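Side-chain contacts in 6-phospho-beta-glucosidase BglT (Thermotoga maritima, PDB 1UP7), which hydrolyses cellobiose 6'-phosphate to glucose 6-phosphate and glucose, with NAD+ and a manganese ion as cofactors: residues A[190-195]-A[362-367]; A[105-110]-A[241-246]; A[124-129]-A[135-140]. All blocks are in the same frame, centred on the assembly; numbering follows the deposited sequence.

Contacts 1 and 2 are neighbours at the glucose 6-phosphate site, their centres 11 Å apart. They touch directly: His-194 of contact 1, a manganese-binding residue, meets Tyr-243 of contact 2, the proton acceptor, with their ring planes at about 35°, and His-194 ND1 lies 3.3 Å from Thr-106 OG1. Both contacts also reach the sugar itself. Contact 3 stands apart, with its centre 23 Å from that of contact 1 and 25 Å from that of contact 2. It shares helix 109-131 with contact 2, and the two reach the same NAD: 105-110 at the ribose next to the nicotinamide, 124-129 at the adenine and 135-140 at the nicotinamide end.

Contact 1 (A[190-195]-A[362-367]); sequences YGLNHL and HAVKMY. With G6P (6-O-phosphono-alpha-D-glucopyranose), chain J.
Lys-365 NZ, salt-bridged to Glu-149 and Glu-368 and hydrogen-bonded to the carbonyl of Val-333, ends a chain whose CE rests 3.9 Å from Leu-192 CD1. Bends at chi2 (65°) and chi3 (57°) swing that lysine end over to the leucine. Leu-192 and Val-364 slide past each other in opposite directions, Leu-192 CD2 reaching Val-364 CG1 at 3.6 Å. Leu-195 instead meets Val-364 tip to tip, with its CD2 3.8 Å from CG2, so each valine methyl has its own leucine. Both leucines stand at the ends of a type II turn, closed by hydrogen bonds from Leu-192 N to Leu-195 O and from Leu-195 N to Leu-192 O. Within this turn, His-194, a manganese-binding residue, turns its ring edge to the bound glucose 6-phosphate, its NE2 hydrogen-bonded to G6P O3 at 3.2 Å. The turn links strands 185-190 and 195-203; helix 355-376 packs against it, Leu-334 of strand 333-341 adds to Leu-192, and Tyr-247 of helix 245-248 touches Leu-195 and Val-364.

Contact 2 (A[105-110]-A[241-246]); sequences ETTGVG and NPYLRY. With G6P (6-O-phosphono-alpha-D-glucopyranose), chain J; NAD (nicotinamide-adenine-dinucleotide), chain I.
Two threonine side chains pack on the catalytic Tyr-243 in a contact that joins the NAD-binding domain, just ahead of helix 109-131, to the C-terminal domain where the chain enters helix 245-248. Thr-107 OG1 lies at the ring edge, near its plane and 3.2 Å from Tyr-243 CD2; Thr-106 crosses the tyrosine at about a right angle, OG1 standing 3.3 Å from CE2. The Thr-107 hydroxyl is hydrogen-bonded to Gln-104; chi1 of -54° sets this OG1 beside the backbone N and CG2 anti to it, so that CG2 faces Tyr-246 CB. The base of the tyrosine is fixed by an Asx turn: Tyr-243 N donates to a lone pair of Asn-241 OD1 at 3.0 Å, nearly straight at 163°. At the far end of the ring, Tyr-243 OH lies 3.3 Å from G6P C2, consistent with its role as proton acceptor. Glu-105 bridges both ligands, OE1 accepting from G6P O4 at 2.9 Å and OE2 from NAD O2D at 2.8 Å; by analogy with relatives it probably raises the basicity of the tyrosine. Around the contact, Tyr-246 packs on helix 250-258, Leu-244 on strand 195-203 and Val-109 on helix 396-409.

Contact 3 (A[124-129]-A[135-140]); sequences EYVDTV and ATIVNF. With NAD (nicotinamide-adenine-dinucleotide), chain I.
Val-129 and Val-126 pack on Ile-137 where helix 109-131 lies against strand 136-139, the closing half of a beta-alpha-beta crossover in the Rossmann-type parallel sheet. Val-129 points toward the strand; its CG1, anti to the backbone N (chi1 167°), reaches Ile-137 CD1 at 4.0 Å and the backbone N of Ala-135 at 3.7 Å. Val-126 comes in at a slant, and its CG2 meets the same Ile-137 CD1, also at 4.0 Å, so one isoleucine methyl serves both valines. Tyr-125 starts toward the strand, but its ring leads away to the cofactor, where Tyr-125 OH donates to N1A of NAD at 2.7 Å, the adenine nitrogen lying at the edge of the tyrosine ring and in its plane. Phe-67 stacks on this ring and Phe-81 meets it edge-to-face. A phenylalanine here has no hydroxyl to offer N1A, and the adenine would probably be less firmly placed. Beyond the strand, Phe-140 meets the nicotinamide end, its CB 3.8 Å from C2N of NAD and its CD2 3.4 Å from the carboxamide O7N.

Contact 1 (A[190-195]-A[362-367])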
loop_
_atom_site.group_PDB
_atom_site.type_symbol
_atom_site.label_atom_id
_atom_site.label_comp_id
_atom_site.label_asym_id
_atom_site.label_seq_id
_atom_site.Cartn_x
_atom_site.Cartn_y
_atom_site.Cartn_z
ATOM N N TYR A 190 -11.641 -15.286 -7.001
ATOM C CA TYR A 190 -11.508 -13.831 -7.070
ATOM C C TYR A 190 -11.667 -13.356 -8.496
ATOM O O TYR A 190 -11.501 -14.109 -9.451
ATOM C CB TYR A 190 -10.151 -13.357 -6.516
ATOM C CG TYR A 190 -8.950 -14.047 -7.160
ATOM C CD1 TYR A 190 -8.544 -15.327 -6.763
ATOM C CD2 TYR A 190 -8.234 -13.419 -8.162
ATOM C CE1 TYR A 190 -7.440 -15.938 -7.366
ATOM C CE2 TYR A 190 -7.159 -14.020 -8.751
ATOM C CZ TYR A 190 -6.762 -15.278 -8.360
ATOM O OH TYR A 190 -5.687 -15.855 -8.985
ATOM N N GLY A 191 -11.946 -12.079 -8.614
ATOM C CA GLY A 191 -12.040 -11.404 -9.885
ATOM C C GLY A 191 -13.173 -10.406 -9.787
ATOM O O GLY A 191 -13.558 -9.929 -8.717
ATOM N N LEU A 192 -13.694 -10.073 -10.946
ATOM C CA LEU A 192 -14.827 -9.197 -11.026
ATOM C C LEU A 192 -16.009 -10.090 -11.389
ATOM O O LEU A 192 -15.850 -11.169 -11.934
ATOM C CB LEU A 192 -14.574 -8.163 -12.114
ATOM C CG LEU A 192 -13.986 -6.797 -11.729
ATOM C CD1 LEU A 192 -13.148 -6.731 -10.454
ATOM C CD2 LEU A 192 -13.293 -6.154 -12.911
ATOM N N ASN A 193 -17.192 -9.636 -11.046
ATOM C CA ASN A 193 -18.421 -10.218 -11.559
ATOM C C ASN A 193 -18.365 -10.476 -13.071
ATOM O O ASN A 193 -18.062 -9.577 -13.844
ATOM C CB ASN A 193 -19.565 -9.272 -11.193
ATOM C CG ASN A 193 -20.939 -9.839 -11.508
ATOM O OD1 ASN A 193 -21.744 -9.161 -12.130
ATOM N ND2 ASN A 193 -21.214 -11.072 -11.079
ATOM N N HIS A 194 -18.627 -11.707 -13.495
ATOM C CA HIS A 194 -18.425 -12.112 -14.897
ATOM C C HIS A 194 -17.007 -12.063 -15.400
ATOM O O HIS A 194 -16.800 -12.045 -16.615
ATOM C CB HIS A 194 -19.301 -11.270 -15.836
ATOM C CG HIS A 194 -20.750 -11.417 -15.535
ATOM N ND1 HIS A 194 -21.586 -10.345 -15.324
ATOM C CD2 HIS A 194 -21.488 -12.528 -15.300
ATOM C CE1 HIS A 194 -22.794 -10.792 -15.028
ATOM N NE2 HIS A 194 -22.756 -12.114 -14.998
ATOM N N LEU A 195 -16.043 -12.075 -14.481
ATOM C CA LEU A 195 -14.631 -11.953 -14.806
ATOM C C LEU A 195 -13.846 -12.493 -13.613
ATOM O O LEU A 195 -13.068 -11.792 -12.968
ATOM C CB LEU A 195 -14.306 -10.495 -15.068
ATOM C CG LEU A 195 -13.040 -10.207 -15.863
ATOM C CD1 LEU A 195 -13.278 -10.291 -17.348
ATOM C CD2 LEU A 195 -12.484 -8.869 -15.480
ATOM N N HIS A 362 -7.550 -5.629 -13.524
ATOM C CA HIS A 362 -7.100 -4.248 -13.525
ATOM C C HIS A 362 -7.750 -3.503 -14.713
ATOM O O HIS A 362 -8.317 -2.435 -14.544
ATOM C CB HIS A 362 -5.566 -4.175 -13.663
ATOM C CG HIS A 362 -4.807 -4.376 -12.394
ATOM N ND1 HIS A 362 -5.024 -3.614 -11.261
ATOM C CD2 HIS A 362 -3.784 -5.217 -12.093
ATOM C CE1 HIS A 362 -4.182 -3.987 -10.313
ATOM N NE2 HIS A 362 -3.407 -4.945 -10.796
ATOM N N ALA A 363 -7.662 -4.062 -15.917
ATOM C CA ALA A 363 -8.132 -3.346 -17.112
ATOM C C ALA A 363 -9.638 -3.044 -17.030
ATOM O O ALA A 363 -10.107 -1.931 -17.308
ATOM C CB ALA A 363 -7.806 -4.159 -18.442
ATOM N N VAL A 364 -10.403 -4.043 -16.620
ATOM C CA VAL A 364 -11.828 -3.831 -16.522
ATOM C C VAL A 364 -12.182 -2.921 -15.348
ATOM O O VAL A 364 -13.106 -2.103 -15.456
ATOM C CB VAL A 364 -12.565 -5.171 -16.474
ATOM C CG1 VAL A 364 -14.051 -4.970 -16.194
ATOM C CG2 VAL A 364 -12.343 -5.901 -17.825
ATOM N N LYS A 365 -11.443 -3.012 -14.240
ATOM C CA LYS A 365 -11.697 -2.094 -13.128
ATOM C C LYS A 365 -11.460 -0.621 -13.545
ATOM O O LYS A 365 -12.224 0.297 -13.129
ATOM C CB LYS A 365 -10.898 -2.488 -11.881
ATOM C CG LYS A 365 -11.033 -1.552 -10.668
ATOM C CD LYS A 365 -12.465 -1.505 -10.035
ATOM C CE LYS A 365 -12.933 -2.913 -9.597
ATOM N NZ LYS A 365 -14.410 -3.070 -9.361
ATOM N N MET A 366 -10.416 -0.381 -14.346
ATOM C CA MET A 366 -10.128 0.988 -14.793
ATOM C C MET A 366 -11.278 1.454 -15.690
ATOM O O MET A 366 -11.748 2.566 -15.606
ATOM C CB MET A 366 -8.769 1.056 -15.511
ATOM C CG MET A 366 -7.570 0.739 -14.612
ATOM S SD MET A 366 -7.446 1.929 -13.228
ATOM C CE MET A 366 -8.300 1.063 -11.905
ATOM N N TYR A 367 -11.719 0.566 -16.549
ATOM C CA TYR A 367 -12.816 0.848 -17.415
ATOM C C TYR A 367 -14.077 1.177 -16.575
ATOM O O TYR A 367 -14.796 2.123 -16.898
ATOM C CB TYR A 367 -13.071 -0.348 -18.351
ATOM C CG TYR A 367 -14.533 -0.485 -18.623
ATOM C CD1 TYR A 367 -15.121 0.289 -19.609
ATOM C CD2 TYR A 367 -15.355 -1.324 -17.828
ATOM C CE1 TYR A 367 -16.454 0.203 -19.865
ATOM C CE2 TYR A 367 -16.742 -1.396 -18.052
ATOM C CZ TYR A 367 -17.279 -0.608 -19.079
ATOM O OH TYR A 367 -18.633 -0.599 -19.386
HETATM C C1 G6P J . -25.927 -16.196 -16.285
HETATM C C2 G6P J . -25.277 -14.929 -15.665
HETATM C C3 G6P J . -26.356 -13.889 -15.364
HETATM C C4 G6P J . -27.013 -13.523 -16.685
HETATM C C5 G6P J . -27.699 -14.784 -17.246
HETATM C C6 G6P J . -28.336 -14.488 -18.596
HETATM O O1 G6P J . -24.991 -17.223 -16.664
HETATM O O2 G6P J . -24.553 -15.188 -14.463
HETATM O O3 G6P J . -25.847 -12.735 -14.685
HETATM O O4 G6P J . -27.898 -12.415 -16.520
HETATM O O5 G6P J . -26.754 -15.871 -17.425
HETATM O O6 G6P J . -29.496 -15.279 -18.799
HETATM P P G6P J . -30.668 -14.785 -19.787
HETATM O O1P G6P J . -31.807 -15.761 -19.599
HETATM O O2P G6P J . -30.303 -14.769 -21.263
HETATM O O3P G6P J . -31.071 -13.408 -19.340
#

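Contact 2 (A[105-110]-A[241-246])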
loop_
_atom_site.group_PDB
_atom_site.type_symbol
_atom_site.label_atom_id
_atom_site.label_comp_id
_atom_site.label_asym_id
_atom_site.label_seq_id
_atom_site.Cartn_x
_atom_site.Cartn_y
_atom_site.Cartn_z
ATOM N N GLU A 105 -25.167 -8.793 -23.054
ATOM C CA GLU A 105 -25.907 -8.164 -21.952
ATOM C C GLU A 105 -25.048 -7.432 -20.885
ATOM O O GLU A 105 -25.389 -6.287 -20.500
ATOM C CB GLU A 105 -26.851 -9.206 -21.297
ATOM C CG GLU A 105 -27.604 -8.668 -20.078
ATOM C CD GLU A 105 -28.104 -9.737 -19.116
ATOM O OE1 GLU A 105 -27.404 -10.768 -18.894
ATOM O OE2 GLU A 105 -29.212 -9.541 -18.557
ATOM N N THR A 106 -23.958 -8.070 -20.422
ATOM C CA THR A 106 -23.171 -7.567 -19.288
ATOM C C THR A 106 -21.720 -7.266 -19.610
ATOM O O THR A 106 -21.050 -6.634 -18.816
ATOM C CB THR A 106 -23.220 -8.572 -18.103
ATOM O OG1 THR A 106 -22.515 -9.798 -18.450
ATOM C CG2 THR A 106 -24.645 -9.103 -17.893
ATOM N N THR A 107 -21.235 -7.732 -20.753
ATOM C CA THR A 107 -19.816 -7.717 -21.057
ATOM C C THR A 107 -19.499 -6.780 -22.202
ATOM O O THR A 107 -20.035 -6.948 -23.277
ATOM C CB THR A 107 -19.371 -9.138 -21.475
ATOM O OG1 THR A 107 -19.750 -10.070 -20.446
ATOM C CG2 THR A 107 -17.852 -9.191 -21.534
ATOM N N GLY A 108 -18.562 -5.871 -22.005
ATOM C CA GLY A 108 -18.098 -5.024 -23.087
ATOM C C GLY A 108 -19.082 -3.894 -23.312
ATOM O O GLY A 108 -19.730 -3.413 -22.373
ATOM N N VAL A 109 -19.224 -3.494 -24.565
ATOM C CA VAL A 109 -19.998 -2.290 -24.936
ATOM C C VAL A 109 -21.452 -2.359 -24.444
ATOM O O VAL A 109 -21.981 -1.380 -23.936
ATOM C CB VAL A 109 -19.919 -1.994 -26.457
ATOM C CG1 VAL A 109 -20.838 -0.759 -26.877
ATOM C CG2 VAL A 109 -18.474 -1.744 -26.878
ATOM N N GLY A 110 -22.078 -3.518 -24.587
ATOM C CA GLY A 110 -23.372 -3.800 -24.009
ATOM C C GLY A 110 -23.480 -3.558 -22.520
ATOM O O GLY A 110 -24.482 -2.992 -22.053
ATOM N N ASN A 241 -14.271 -18.118 -15.261
ATOM C CA ASN A 241 -15.683 -17.782 -15.539
ATOM C C ASN A 241 -15.946 -17.926 -17.049
ATOM O O ASN A 241 -15.163 -17.474 -17.854
ATOM C CB ASN A 241 -15.980 -16.359 -15.051
ATOM C CG ASN A 241 -17.486 -15.978 -15.075
ATOM O OD1 ASN A 241 -18.165 -16.043 -16.108
ATOM N ND2 ASN A 241 -17.992 -15.526 -13.927
ATOM N N PRO A 242 -17.042 -18.566 -17.430
ATOM C CA PRO A 242 -17.339 -18.821 -18.864
ATOM C C PRO A 242 -17.410 -17.528 -19.682
ATOM O O PRO A 242 -17.160 -17.546 -20.879
ATOM C CB PRO A 242 -18.730 -19.505 -18.850
ATOM C CG PRO A 242 -18.949 -19.970 -17.423
ATOM C CD PRO A 242 -18.098 -19.073 -16.527
ATOM N N TYR A 243 -17.697 -16.422 -19.013
ATOM C CA TYR A 243 -17.713 -15.110 -19.660
ATOM C C TYR A 243 -16.364 -14.667 -20.192
ATOM O O TYR A 243 -16.309 -13.728 -20.994
ATOM C CB TYR A 243 -18.215 -14.056 -18.698
ATOM C CG TYR A 243 -19.720 -13.991 -18.605
ATOM C CD1 TYR A 243 -20.440 -14.920 -17.820
ATOM C CD2 TYR A 243 -20.434 -12.990 -19.287
ATOM C CE1 TYR A 243 -21.838 -14.851 -17.738
ATOM C CE2 TYR A 243 -21.815 -12.918 -19.228
ATOM C CZ TYR A 243 -22.513 -13.831 -18.455
ATOM O OH TYR A 243 -23.889 -13.752 -18.401
ATOM N N LEU A 244 -15.295 -15.323 -19.737
ATOM C CA LEU A 244 -13.961 -15.026 -20.227
ATOM C C LEU A 244 -13.863 -15.384 -21.699
ATOM O O LEU A 244 -12.994 -14.897 -22.376
ATOM C CB LEU A 244 -12.870 -15.731 -19.408
ATOM C CG LEU A 244 -12.133 -14.856 -18.382
ATOM C CD1 LEU A 244 -11.671 -13.460 -18.924
ATOM C CD2 LEU A 244 -13.009 -14.674 -17.125
ATOM N N ARG A 245 -14.769 -16.221 -22.178
ATOM C CA ARG A 245 -14.795 -16.621 -23.583
ATOM C C ARG A 245 -14.869 -15.399 -24.500
ATOM O O ARG A 245 -14.320 -15.421 -25.591
ATOM C CB ARG A 245 -16.014 -17.482 -23.894
ATOM C CG ARG A 245 -15.850 -18.971 -23.644
ATOM C CD ARG A 245 -17.204 -19.726 -23.815
ATOM N NE ARG A 245 -18.272 -18.830 -23.333
ATOM C CZ ARG A 245 -19.562 -18.923 -23.625
ATOM N NH1 ARG A 245 -19.999 -19.873 -24.452
ATOM N NH2 ARG A 245 -20.423 -18.044 -23.093
ATOM N N TYR A 246 -15.554 -14.350 -24.049
ATOM C CA TYR A 246 -15.743 -13.132 -24.858
ATOM C C TYR A 246 -14.463 -12.366 -25.038
ATOM O O TYR A 246 -14.298 -11.704 -26.053
ATOM C CB TYR A 246 -16.824 -12.193 -24.281
ATOM C CG TYR A 246 -18.192 -12.833 -24.246
ATOM C CD1 TYR A 246 -18.943 -12.991 -25.404
ATOM C CD2 TYR A 246 -18.733 -13.307 -23.042
ATOM C CE1 TYR A 246 -20.195 -13.611 -25.381
ATOM C CE2 TYR A 246 -19.978 -13.929 -22.997
ATOM C CZ TYR A 246 -20.693 -14.091 -24.175
ATOM O OH TYR A 246 -21.929 -14.708 -24.128
HETATM C C1 G6P J . -25.927 -16.196 -16.285
HETATM C C2 G6P J . -25.277 -14.929 -15.665
HETATM C C3 G6P J . -26.356 -13.889 -15.364
HETATM C C4 G6P J . -27.013 -13.523 -16.685
HETATM C C5 G6P J . -27.699 -14.784 -17.246
HETATM C C6 G6P J . -28.336 -14.488 -18.596
HETATM O O1 G6P J . -24.991 -17.223 -16.664
HETATM O O2 G6P J . -24.553 -15.188 -14.463
HETATM O O3 G6P J . -25.847 -12.735 -14.685
HETATM O O4 G6P J . -27.898 -12.415 -16.520
HETATM O O5 G6P J . -26.754 -15.871 -17.425
HETATM O O6 G6P J . -29.496 -15.279 -18.799
HETATM P P G6P J . -30.668 -14.785 -19.787
HETATM O O1P G6P J . -31.807 -15.761 -19.599
HETATM O O2P G6P J . -30.303 -14.769 -21.263
HETATM O O3P G6P J . -31.071 -13.408 -19.340
HETATM P PA NAD I . -36.836 -8.338 -16.586
HETATM O O1A NAD I . -36.850 -7.672 -17.903
HETATM O O2A NAD I . -37.952 -9.380 -16.355
HETATM O O5B NAD I . -36.959 -7.125 -15.519
HETATM C C5B NAD I . -37.434 -7.383 -14.223
HETATM C C4B NAD I . -38.523 -6.385 -13.853
HETATM O O4B NAD I . -37.963 -5.095 -13.621
HETATM C C3B NAD I . -39.612 -6.196 -14.901
HETATM O O3B NAD I . -40.843 -6.619 -14.333
HETATM C C2B NAD I . -39.621 -4.693 -15.188
HETATM O O2B NAD I . -40.929 -4.183 -15.342
HETATM C C1B NAD I . -39.004 -4.157 -13.908
HETATM N N9A NAD I . -38.415 -2.825 -14.009
HETATM C C8A NAD I . -37.765 -2.218 -15.067
HETATM N N7A NAD I . -37.375 -1.000 -14.633
HETATM C C5A NAD I . -37.703 -0.837 -13.338
HETATM C C6A NAD I . -37.555 0.203 -12.429
HETATM N N6A NAD I . -36.959 1.344 -12.762
HETATM N N1A NAD I . -38.049 0.050 -11.139
HETATM C C2A NAD I . -38.697 -1.117 -10.769
HETATM N N3A NAD I . -38.863 -2.125 -11.687
HETATM C C4A NAD I . -38.376 -1.980 -12.940
HETATM O O3 NAD I . -35.383 -9.018 -16.457
HETATM P PN NAD I . -34.918 -10.221 -15.508
HETATM O O1N NAD I . -34.450 -11.254 -16.467
HETATM O O2N NAD I . -35.878 -10.564 -14.481
HETATM O O5D NAD I . -33.678 -9.618 -14.697
HETATM C C5D NAD I . -33.676 -8.360 -14.048
HETATM C C4D NAD I . -32.214 -7.961 -13.792
HETATM O O4D NAD I . -31.526 -8.887 -12.952
HETATM C C3D NAD I . -31.403 -7.902 -15.079
HETATM O O3D NAD I . -30.588 -6.776 -14.957
HETATM C C2D NAD I . -30.572 -9.181 -15.076
HETATM O O2D NAD I . -29.335 -9.096 -15.764
HETATM C C1D NAD I . -30.421 -9.516 -13.610
HETATM N N1N NAD I . -30.659 -10.946 -13.390
HETATM C C2N NAD I . -31.599 -11.238 -12.427
HETATM C C3N NAD I . -31.923 -12.535 -12.113
HETATM C C7N NAD I . -32.979 -12.781 -11.061
HETATM O O7N NAD I . -32.830 -13.751 -10.042
HETATM N N7N NAD I . -34.091 -12.031 -11.100
HETATM C C4N NAD I . -31.263 -13.551 -12.809
HETATM C C5N NAD I . -30.292 -13.273 -13.792
HETATM C C6N NAD I . -29.995 -11.940 -14.078
#

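Contact 3 (A[124-129]-A[135-140])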
loop_
_atom_site.group_PDB
_atom_site.type_symbol
_atom_site.label_atom_id
_atom_site.label_comp_id
_atom_site.label_asym_id
_atom_site.label_seq_id
_atom_site.Cartn_x
_atom_site.Cartn_y
_atom_site.Cartn_z
ATOM N N GLU A 124 -31.089 7.106 -7.395
ATOM C CA GLU A 124 -32.353 7.519 -6.795
ATOM C C GLU A 124 -32.801 6.518 -5.728
ATOM O O GLU A 124 -33.160 6.910 -4.601
ATOM C CB GLU A 124 -33.418 7.681 -7.902
ATOM C CG GLU A 124 -34.593 8.593 -7.533
ATOM C CD GLU A 124 -35.883 8.232 -8.301
ATOM O OE1 GLU A 124 -36.117 8.771 -9.444
ATOM O OE2 GLU A 124 -36.669 7.397 -7.768
ATOM N N TYR A 125 -32.739 5.233 -6.072
ATOM C CA TYR A 125 -33.164 4.167 -5.180
ATOM C C TYR A 125 -32.299 4.058 -3.908
ATOM O O TYR A 125 -32.859 3.958 -2.808
ATOM C CB TYR A 125 -33.234 2.830 -5.951
ATOM C CG TYR A 125 -34.427 2.666 -6.905
ATOM C CD1 TYR A 125 -35.489 3.608 -6.941
ATOM C CD2 TYR A 125 -34.503 1.549 -7.748
ATOM C CE1 TYR A 125 -36.598 3.434 -7.787
ATOM C CE2 TYR A 125 -35.597 1.349 -8.596
ATOM C CZ TYR A 125 -36.633 2.301 -8.622
ATOM O OH TYR A 125 -37.684 2.078 -9.469
ATOM N N VAL A 126 -30.967 4.099 -4.042
ATOM C CA VAL A 126 -30.076 4.028 -2.886
ATOM C C VAL A 126 -30.303 5.264 -2.005
ATOM O O VAL A 126 -30.333 5.165 -0.778
ATOM C CB VAL A 126 -28.584 3.917 -3.320
ATOM C CG1 VAL A 126 -27.650 4.267 -2.160
ATOM C CG2 VAL A 126 -28.301 2.511 -3.955
ATOM N N ASP A 127 -30.503 6.423 -2.626
ATOM C CA ASP A 127 -30.768 7.626 -1.837
ATOM C C ASP A 127 -32.041 7.496 -0.986
ATOM O O ASP A 127 -32.049 7.851 0.193
ATOM C CB ASP A 127 -30.786 8.907 -2.680
ATOM C CG ASP A 127 -30.745 10.158 -1.814
ATOM O OD1 ASP A 127 -29.694 10.420 -1.178
ATOM O OD2 ASP A 127 -31.725 10.927 -1.674
ATOM N N THR A 128 -33.099 6.950 -1.566
ATOM C CA THR A 128 -34.332 6.731 -0.820
ATOM C C THR A 128 -34.148 5.705 0.313
ATOM O O THR A 128 -34.656 5.915 1.429
ATOM C CB THR A 128 -35.486 6.285 -1.771
ATOM O OG1 THR A 128 -35.724 7.309 -2.726
ATOM C CG2 THR A 128 -36.823 6.211 -1.047
ATOM N N VAL A 129 -33.451 4.594 0.028
ATOM C CA VAL A 129 -33.218 3.572 1.045
ATOM C C VAL A 129 -32.424 4.176 2.212
ATOM O O VAL A 129 -32.830 4.073 3.370
ATOM C CB VAL A 129 -32.501 2.326 0.454
ATOM C CG1 VAL A 129 -31.962 1.407 1.561
ATOM C CG2 VAL A 129 -33.421 1.575 -0.521
ATOM N N ALA A 135 -31.798 -0.151 4.864
ATOM C CA ALA A 135 -31.786 -1.590 4.650
ATOM C C ALA A 135 -30.492 -2.031 3.975
ATOM O O ALA A 135 -29.795 -1.217 3.356
ATOM C CB ALA A 135 -32.952 -1.964 3.782
ATOM N N THR A 136 -30.200 -3.328 4.078
ATOM C CA THR A 136 -29.185 -3.949 3.256
ATOM C C THR A 136 -29.780 -4.158 1.888
ATOM O O THR A 136 -30.841 -4.759 1.745
ATOM C CB THR A 136 -28.762 -5.274 3.861
ATOM O OG1 THR A 136 -28.009 -4.997 5.040
ATOM C CG2 THR A 136 -27.778 -6.005 2.928
ATOM N N ILE A 137 -29.088 -3.678 0.869
ATOM C CA ILE A 137 -29.526 -3.945 -0.492
ATOM C C ILE A 137 -28.777 -5.135 -1.056
ATOM O O ILE A 137 -27.558 -5.159 -1.013
ATOM C CB ILE A 137 -29.365 -2.710 -1.406
ATOM C CG1 ILE A 137 -30.187 -1.536 -0.887
ATOM C CG2 ILE A 137 -29.814 -3.050 -2.843
ATOM C CD1 ILE A 137 -29.663 -0.150 -1.326
ATOM N N VAL A 138 -29.524 -6.105 -1.582
ATOM C CA VAL A 138 -28.971 -7.246 -2.309
ATOM C C VAL A 138 -29.240 -7.090 -3.813
ATOM O O VAL A 138 -30.400 -7.070 -4.257
ATOM C CB VAL A 138 -29.515 -8.565 -1.761
ATOM C CG1 VAL A 138 -28.868 -9.749 -2.477
ATOM C CG2 VAL A 138 -29.246 -8.636 -0.237
ATOM N N ASN A 139 -28.172 -6.952 -4.592
ATOM C CA ASN A 139 -28.312 -6.580 -5.992
ATOM C C ASN A 139 -28.099 -7.692 -7.003
ATOM O O ASN A 139 -27.030 -8.319 -7.020
ATOM C CB ASN A 139 -27.383 -5.420 -6.334
ATOM C CG ASN A 139 -27.615 -4.901 -7.735
ATOM O OD1 ASN A 139 -28.572 -4.153 -7.973
ATOM N ND2 ASN A 139 -26.767 -5.311 -8.685
ATOM N N PHE A 140 -29.119 -7.924 -7.837
ATOM C CA PHE A 140 -29.005 -8.768 -9.042
ATOM C C PHE A 140 -28.865 -7.956 -10.316
ATOM O O PHE A 140 -28.330 -8.444 -11.293
ATOM C CB PHE A 140 -30.251 -9.618 -9.280
ATOM C CG PHE A 140 -30.632 -10.518 -8.140
ATOM C CD1 PHE A 140 -29.792 -10.729 -7.060
ATOM C CD2 PHE A 140 -31.883 -11.137 -8.144
ATOM C CE1 PHE A 140 -30.163 -11.557 -6.011
ATOM C CE2 PHE A 140 -32.274 -11.985 -7.083
ATOM C CZ PHE A 140 -31.403 -12.189 -6.016
HETATM P PA NAD I . -36.836 -8.338 -16.586
HETATM O O1A NAD I . -36.850 -7.672 -17.903
HETATM O O2A NAD I . -37.952 -9.380 -16.355
HETATM O O5B NAD I . -36.959 -7.125 -15.519
HETATM C C5B NAD I . -37.434 -7.383 -14.223
HETATM C C4B NAD I . -38.523 -6.385 -13.853
HETATM O O4B NAD I . -37.963 -5.095 -13.621
HETATM C C3B NAD I . -39.612 -6.196 -14.901
HETATM O O3B NAD I . -40.843 -6.619 -14.333
HETATM C C2B NAD I . -39.621 -4.693 -15.188
HETATM O O2B NAD I . -40.929 -4.183 -15.342
HETATM C C1B NAD I . -39.004 -4.157 -13.908
HETATM N N9A NAD I . -38.415 -2.825 -14.009
HETATM C C8A NAD I . -37.765 -2.218 -15.067
HETATM N N7A NAD I . -37.375 -1.000 -14.633
HETATM C C5A NAD I . -37.703 -0.837 -13.338
HETATM C C6A NAD I . -37.555 0.203 -12.429
HETATM N N6A NAD I . -36.959 1.344 -12.762
HETATM N N1A NAD I . -38.049 0.050 -11.139
HETATM C C2A NAD I . -38.697 -1.117 -10.769
HETATM N N3A NAD I . -38.863 -2.125 -11.687
HETATM C C4A NAD I . -38.376 -1.980 -12.940
HETATM O O3 NAD I . -35.383 -9.018 -16.457
HETATM P PN NAD I . -34.918 -10.221 -15.508
HETATM O O1N NAD I . -34.450 -11.254 -16.467
HETATM O O2N NAD I . -35.878 -10.564 -14.481
HETATM O O5D NAD I . -33.678 -9.618 -14.697
HETATM C C5D NAD I . -33.676 -8.360 -14.048
HETATM C C4D NAD I . -32.214 -7.961 -13.792
HETATM O O4D NAD I . -31.526 -8.887 -12.952
HETATM C C3D NAD I . -31.403 -7.902 -15.079
HETATM O O3D NAD I . -30.588 -6.776 -14.957
HETATM C C2D NAD I . -30.572 -9.181 -15.076
HETATM O O2D NAD I . -29.335 -9.096 -15.764
HETATM C C1D NAD I . -30.421 -9.516 -13.610
HETATM N N1N NAD I . -30.659 -10.946 -13.390
HETATM C C2N NAD I . -31.599 -11.238 -12.427
HETATM C C3N NAD I . -31.923 -12.535 -12.113
HETATM C C7N NAD I . -32.979 -12.781 -11.061
HETATM O O7N NAD I . -32.830 -13.751 -10.042
HETATM N N7N NAD I . -34.091 -12.031 -11.100
HETATM C C4N NAD I . -31.263 -13.551 -12.809
HETATM C C5N NAD I . -30.292 -13.273 -13.792
HETATM C C6N NAD I . -29.995 -11.940 -14.078
#